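Local coordinates for glycosyl hydrolases family 2, sugar binding domain protein (Bacteroides uniformis str. 3978 T3 ii, PDB 6D1P), which is a beta-glucuronidase of a human gut bacterium, probably hydrolysing O-glycosidic bonds as glycosyl hydrolase family 2 enzymes do, at residues Trp483-Phe491 against Glu550-Asp558. Residues are numbered along the deposited sequence; the frame is centred on the assembly and turned at random.
Sequences WAGWYGRRF and ESYIIRLFD
Tyr-552, on helix 550-564 of the family 2 TIM-barrel domain, reaches across to Gly-485 in the loop between strand 477-479 and helix 494-503. Its OH donates a hydrogen bond to Gly-485 O at 2.6 Å; the oxygen lies near the plane of the tyrosine ring, while the hydroxyl sits 29° out of the carbonyl plane. With chi1 at 175°, CG stands opposite the backbone N and the phenol extends to the loop. A water completes the polar link, donating to Tyr-552 OH at 3.1 Å and accepting from Phe-491 N, so the hydroxyl holds Gly-485 O directly and Phe-491 N through the water. A phenylalanine in its place would probably leave Gly-485 O without this donor and the water without its link to the helix.

Apolar contacts add to these bonds. Trp-486 CE3 lies 4.1 Å from Tyr-552 CE2, which approaches the indole at its edge. The Phe-491 and Tyr-552 rings meet obliquely, with CE2 of Phe-491 3.8 Å from CE1 of Tyr-552. Arg-555 CB packs near Phe-491 CZ, while NH2 of Arg-555 forms a salt bridge with Glu-642. One face of Phe-491 receives a CH-pi contact: Leu-556 CA stands 4.1 Å from the ring centroid, 17° off the normal.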
ATOM      1  N   TRP A 483      17.164 -32.784  -7.632  1.00 21.86           N
ATOM      2  CA  TRP A 483      18.035 -31.643  -7.371  1.00 22.56           C
ATOM      3  C   TRP A 483      19.303 -32.127  -6.679  1.00 23.53           C
ATOM      4  O   TRP A 483      19.638 -31.691  -5.574  1.00 28.84           O
ATOM      5  CB  TRP A 483      17.349 -30.588  -6.494  1.00 27.21           C
ATOM      6  CG  TRP A 483      16.238 -29.853  -7.152  1.00 24.97           C
ATOM      7  CD1 TRP A 483      14.963 -30.300  -7.363  1.00 24.08           C
ATOM      8  CD2 TRP A 483      16.296 -28.521  -7.680  1.00 20.73           C
ATOM      9  NE1 TRP A 483      14.224 -29.322  -8.000  1.00 25.02           N
ATOM     10  CE2 TRP A 483      15.021 -28.221  -8.198  1.00 21.36           C
ATOM     11  CE3 TRP A 483      17.311 -27.553  -7.771  1.00 20.72           C
ATOM     12  CZ2 TRP A 483      14.736 -27.001  -8.811  1.00 21.46           C
ATOM     13  CZ3 TRP A 483      17.026 -26.349  -8.380  1.00 19.93           C
ATOM     14  CH2 TRP A 483      15.742 -26.078  -8.883  1.00 20.10           C
ATOM     15  N   ALA A 484      20.000 -33.047  -7.344  1.00 26.51           N
ATOM     16  CA  ALA A 484      21.251 -33.593  -6.839  1.00 24.08           C
ATOM     17  C   ALA A 484      22.170 -32.481  -6.384  1.00 20.65           C
ATOM     18  O   ALA A 484      22.443 -31.546  -7.133  1.00 22.60           O
ATOM     19  CB  ALA A 484      21.937 -34.416  -7.935  1.00 23.22           C
ATOM     20  N   GLY A 485      22.655 -32.584  -5.158  1.00 23.13           N
ATOM     21  CA  GLY A 485      23.529 -31.566  -4.627  1.00 24.06           C
ATOM     22  C   GLY A 485      22.845 -30.307  -4.132  1.00 27.47           C
ATOM     23  O   GLY A 485      23.513 -29.466  -3.509  1.00 25.73           O
ATOM     24  N   TRP A 486      21.542 -30.132  -4.377  1.00 25.59           N
ATOM     25  CA  TRP A 486      20.854 -28.927  -3.928  1.00 28.12           C
ATOM     26  C   TRP A 486      19.820 -29.250  -2.858  1.00 25.82           C
ATOM     27  O   TRP A 486      20.049 -28.959  -1.689  1.00 27.69           O
ATOM     28  CB  TRP A 486      20.219 -28.139  -5.076  1.00 26.08           C
ATOM     29  CG  TRP A 486      19.846 -26.799  -4.527  1.00 25.44           C
ATOM     30  CD1 TRP A 486      18.579 -26.318  -4.257  1.00 24.85           C
ATOM     31  CD2 TRP A 486      20.760 -25.794  -4.075  1.00 25.61           C
ATOM     32  NE1 TRP A 486      18.664 -25.045  -3.699  1.00 22.97           N
ATOM     33  CE2 TRP A 486      19.989 -24.708  -3.578  1.00 23.64           C
ATOM     34  CE3 TRP A 486      22.156 -25.696  -4.058  1.00 23.19           C
ATOM     35  CZ2 TRP A 486      20.575 -23.545  -3.083  1.00 25.87           C
ATOM     36  CZ3 TRP A 486      22.730 -24.535  -3.563  1.00 28.04           C
ATOM     37  CH2 TRP A 486      21.939 -23.476  -3.075  1.00 24.13           C
ATOM     38  N   TYR A 487      18.678 -29.827  -3.216  1.00 23.88           N
ATOM     39  CA  TYR A 487      17.726 -30.211  -2.183  1.00 28.58           C
ATOM     40  C   TYR A 487      17.923 -31.635  -1.690  1.00 29.59           C
ATOM     41  O   TYR A 487      17.388 -31.983  -0.628  1.00 31.97           O
ATOM     42  CB  TYR A 487      16.292 -30.044  -2.683  1.00 25.40           C
ATOM     43  CG  TYR A 487      15.891 -28.623  -2.996  1.00 28.76           C
ATOM     44  CD1 TYR A 487      15.932 -27.634  -2.010  1.00 23.74           C
ATOM     45  CD2 TYR A 487      15.448 -28.272  -4.272  1.00 25.94           C
ATOM     46  CE1 TYR A 487      15.545 -26.331  -2.291  1.00 24.91           C
ATOM     47  CE2 TYR A 487      15.063 -26.971  -4.563  1.00 25.15           C
ATOM     48  CZ  TYR A 487      15.102 -26.009  -3.558  1.00 24.90           C
ATOM     49  OH  TYR A 487      14.731 -24.720  -3.827  1.00 20.75           O
ATOM     50  N   GLY A 488      18.667 -32.462  -2.427  1.00 28.64           N
ATOM     51  CA  GLY A 488      18.944 -33.806  -1.973  1.00 31.13           C
ATOM     52  C   GLY A 488      20.286 -34.366  -2.397  1.00 28.65           C
ATOM     53  O   GLY A 488      20.695 -34.193  -3.545  1.00 27.49           O
ATOM     54  N   ARG A 489      20.974 -35.031  -1.463  1.00 27.18           N
ATOM     55  CA  ARG A 489      22.207 -35.770  -1.715  1.00 33.38           C
ATOM     56  C   ARG A 489      23.280 -34.890  -2.360  1.00 34.93           C
ATOM     57  O   ARG A 489      23.199 -33.655  -2.305  1.00 32.79           O
ATOM     58  CB  ARG A 489      21.905 -37.003  -2.577  1.00 30.41           C
ATOM     59  CG  ARG A 489      20.647 -37.754  -2.116  1.00 36.82           C
ATOM     60  CD  ARG A 489      20.500 -39.125  -2.771  1.00 34.56           C
ATOM     61  NE  ARG A 489      21.682 -39.935  -2.516  1.00 35.55           N
ATOM     62  CZ  ARG A 489      22.072 -40.946  -3.284  1.00 40.68           C
ATOM     63  NH1 ARG A 489      21.362 -41.274  -4.360  1.00 35.95           N
ATOM     64  NH2 ARG A 489      23.179 -41.621  -2.980  1.00 36.27           N
ATOM     65  N   ARG A 490      24.286 -35.511  -2.964  1.00 27.04           N
ATOM     66  CA  ARG A 490      25.417 -34.792  -3.527  1.00 27.61           C
ATOM     67  C   ARG A 490      25.221 -34.623  -5.029  1.00 25.73           C
ATOM     68  O   ARG A 490      24.461 -35.359  -5.663  1.00 25.30           O
ATOM     69  CB  ARG A 490      26.722 -35.536  -3.216  1.00 33.12           C
ATOM     70  CG  ARG A 490      27.023 -35.649  -1.706  1.00 30.13           C
ATOM     71  CD  ARG A 490      28.315 -36.436  -1.411  1.00 34.21           C
ATOM     72  NE  ARG A 490      28.314 -37.750  -2.049  1.00 33.96           N
ATOM     73  CZ  ARG A 490      29.243 -38.202  -2.901  1.00 44.78           C
ATOM     74  NH1 ARG A 490      30.298 -37.459  -3.219  1.00 37.57           N
ATOM     75  NH2 ARG A 490      29.126 -39.428  -3.433  1.00 45.84           N
ATOM     76  N   PHE A 491      25.886 -33.618  -5.604  1.00 25.41           N
ATOM     77  CA  PHE A 491      25.718 -33.472  -7.045  1.00 26.27           C
ATOM     78  C   PHE A 491      26.401 -34.610  -7.798  1.00 30.40           C
ATOM     79  O   PHE A 491      25.993 -34.941  -8.921  1.00 28.71           O
ATOM     80  CB  PHE A 491      26.170 -32.076  -7.536  1.00 25.69           C
ATOM     81  CG  PHE A 491      27.652 -31.773  -7.403  1.00 26.17           C
ATOM     82  CD1 PHE A 491      28.594 -32.383  -8.232  1.00 30.72           C
ATOM     83  CD2 PHE A 491      28.086 -30.801  -6.520  1.00 26.52           C
ATOM     84  CE1 PHE A 491      29.955 -32.078  -8.126  1.00 30.14           C
ATOM     85  CE2 PHE A 491      29.436 -30.470  -6.409  1.00 27.35           C
ATOM     86  CZ  PHE A 491      30.374 -31.110  -7.216  1.00 32.26           C
ATOM     87  N   GLU A 550      29.049 -18.820  -5.773  1.00 26.50           N
ATOM     88  CA  GLU A 550      29.181 -19.217  -7.169  1.00 27.57           C
ATOM     89  C   GLU A 550      30.136 -20.386  -7.316  1.00 23.85           C
ATOM     90  O   GLU A 550      29.970 -21.206  -8.224  1.00 25.76           O
ATOM     91  CB  GLU A 550      29.645 -18.036  -8.021  1.00 24.11           C
ATOM     92  CG  GLU A 550      28.603 -16.899  -8.089  1.00 23.15           C
ATOM     93  CD  GLU A 550      28.824 -15.939  -9.259  1.00 25.76           C
ATOM     94  OE1 GLU A 550      28.766 -16.369 -10.445  1.00 22.20           O
ATOM     95  OE2 GLU A 550      29.058 -14.737  -8.975  1.00 27.69           O
ATOM     96  N   SER A 551      31.123 -20.482  -6.421  1.00 25.31           N
ATOM     97  CA  SER A 551      32.112 -21.549  -6.501  1.00 24.36           C
ATOM     98  C   SER A 551      31.449 -22.909  -6.428  1.00 29.95           C
ATOM     99  O   SER A 551      31.801 -23.830  -7.185  1.00 27.33           O
ATOM    100  CB  SER A 551      33.128 -21.397  -5.377  1.00 23.57           C
ATOM    101  OG  SER A 551      33.783 -20.149  -5.482  1.00 28.08           O
ATOM    102  N   TYR A 552      30.472 -23.050  -5.527  1.00 26.84           N
ATOM    103  CA  TYR A 552      29.793 -24.321  -5.415  1.00 24.52           C
ATOM    104  C   TYR A 552      28.960 -24.595  -6.657  1.00 25.55           C
ATOM    105  O   TYR A 552      29.074 -25.665  -7.273  1.00 28.25           O
ATOM    106  CB  TYR A 552      28.932 -24.375  -4.158  1.00 25.57           C
ATOM    107  CG  TYR A 552      28.148 -25.652  -4.133  1.00 29.23           C
ATOM    108  CD1 TYR A 552      28.770 -26.872  -3.844  1.00 27.68           C
ATOM    109  CD2 TYR A 552      26.800 -25.662  -4.467  1.00 28.27           C
ATOM    110  CE1 TYR A 552      28.041 -28.071  -3.853  1.00 29.03           C
ATOM    111  CE2 TYR A 552      26.072 -26.852  -4.480  1.00 29.39           C
ATOM    112  CZ  TYR A 552      26.695 -28.050  -4.167  1.00 29.28           C
ATOM    113  OH  TYR A 552      25.960 -29.214  -4.189  1.00 25.61           O
ATOM    114  N   ILE A 553      28.140 -23.629  -7.069  1.00 25.13           N
ATOM    115  CA  ILE A 553      27.178 -23.950  -8.116  1.00 24.03           C
ATOM    116  C   ILE A 553      27.878 -24.203  -9.443  1.00 22.33           C
ATOM    117  O   ILE A 553      27.363 -24.940 -10.289  1.00 22.41           O
ATOM    118  CB  ILE A 553      26.106 -22.855  -8.240  1.00 25.36           C
ATOM    119  CG1 ILE A 553      24.797 -23.480  -8.741  1.00 23.05           C
ATOM    120  CG2 ILE A 553      26.553 -21.740  -9.179  1.00 24.48           C
ATOM    121  CD1 ILE A 553      24.144 -24.412  -7.737  1.00 22.67           C
ATOM    122  N   ILE A 554      29.049 -23.602  -9.651  1.00 23.42           N
ATOM    123  CA  ILE A 554      29.777 -23.805 -10.900  1.00 22.45           C
ATOM    124  C   ILE A 554      30.191 -25.268 -11.038  1.00 24.41           C
ATOM    125  O   ILE A 554      30.010 -25.893 -12.090  1.00 21.63           O
ATOM    126  CB  ILE A 554      30.979 -22.842 -10.943  1.00 24.00           C
ATOM    127  CG1 ILE A 554      30.510 -21.482 -11.479  1.00 25.11           C
ATOM    128  CG2 ILE A 554      32.142 -23.419 -11.743  1.00 25.93           C
ATOM    129  CD1 ILE A 554      31.382 -20.341 -11.074  1.00 25.00           C
ATOM    130  N   ARG A 555      30.703 -25.841  -9.951  1.00 24.05           N
ATOM    131  CA  ARG A 555      31.021 -27.255  -9.911  1.00 23.52           C
ATOM    132  C   ARG A 555      29.780 -28.113 -10.108  1.00 28.17           C
ATOM    133  O   ARG A 555      29.839 -29.150 -10.781  1.00 26.66           O
ATOM    134  CB  ARG A 555      31.695 -27.580  -8.584  1.00 27.22           C
ATOM    135  CG  ARG A 555      33.111 -27.020  -8.473  1.00 28.58           C
ATOM    136  CD  ARG A 555      33.613 -27.129  -7.056  1.00 30.53           C
ATOM    137  NE  ARG A 555      35.050 -26.914  -6.966  1.00 39.81           N
ATOM    138  CZ  ARG A 555      35.643 -25.729  -7.098  1.00 42.74           C
ATOM    139  NH1 ARG A 555      34.922 -24.636  -7.342  1.00 38.21           N
ATOM    140  NH2 ARG A 555      36.959 -25.633  -6.988  1.00 40.26           N
ATOM    141  N   LEU A 556      28.645 -27.703  -9.525  1.00 27.08           N
ATOM    142  CA  LEU A 556      27.426 -28.498  -9.658  1.00 23.98           C
ATOM    143  C   LEU A 556      26.939 -28.497 -11.094  1.00 25.30           C
ATOM    144  O   LEU A 556      26.551 -29.550 -11.621  1.00 27.36           O
ATOM    145  CB  LEU A 556      26.325 -27.981  -8.721  1.00 24.00           C
ATOM    146  CG  LEU A 556      24.961 -28.711  -8.663  1.00 23.54           C
ATOM    147  CD1 LEU A 556      24.257 -28.424  -7.332  1.00 25.56           C
ATOM    148  CD2 LEU A 556      24.020 -28.337  -9.821  1.00 19.31           C
ATOM    149  N   PHE A 557      26.945 -27.326 -11.744  1.00 22.50           N
ATOM    150  CA  PHE A 557      26.560 -27.267 -13.149  1.00 24.63           C
ATOM    151  C   PHE A 557      27.536 -28.069 -14.005  1.00 27.06           C
ATOM    152  O   PHE A 557      27.131 -28.827 -14.894  1.00 25.23           O
ATOM    153  CB  PHE A 557      26.526 -25.816 -13.637  1.00 28.43           C
ATOM    154  CG  PHE A 557      25.418 -24.976 -13.052  1.00 25.66           C
ATOM    155  CD1 PHE A 557      24.126 -25.461 -12.951  1.00 27.24           C
ATOM    156  CD2 PHE A 557      25.680 -23.668 -12.638  1.00 26.34           C
ATOM    157  CE1 PHE A 557      23.098 -24.666 -12.428  1.00 24.26           C
ATOM    158  CE2 PHE A 557      24.683 -22.862 -12.121  1.00 25.81           C
ATOM    159  CZ  PHE A 557      23.382 -23.355 -12.007  1.00 26.61           C
ATOM    160  N   ASP A 558      28.835 -27.889 -13.750  1.00 29.91           N
ATOM    161  CA  ASP A 558      29.889 -28.589 -14.478  1.00 27.40           C
ATOM    162  C   ASP A 558      29.655 -30.097 -14.443  1.00 27.80           C
ATOM    163  O   ASP A 558      29.512 -30.746 -15.484  1.00 25.30           O
ATOM    164  CB  ASP A 558      31.241 -28.215 -13.851  1.00 25.15           C
ATOM    165  CG  ASP A 558      32.436 -28.640 -14.689  1.00 30.49           C
ATOM    166  OD1 ASP A 558      33.552 -28.220 -14.339  1.00 32.02           O
ATOM    167  OD2 ASP A 558      32.283 -29.375 -15.683  1.00 28.18           O
TER
HETATM  168  O   HOH W   1      27.526 -31.870  -3.732  1.00 32.04           O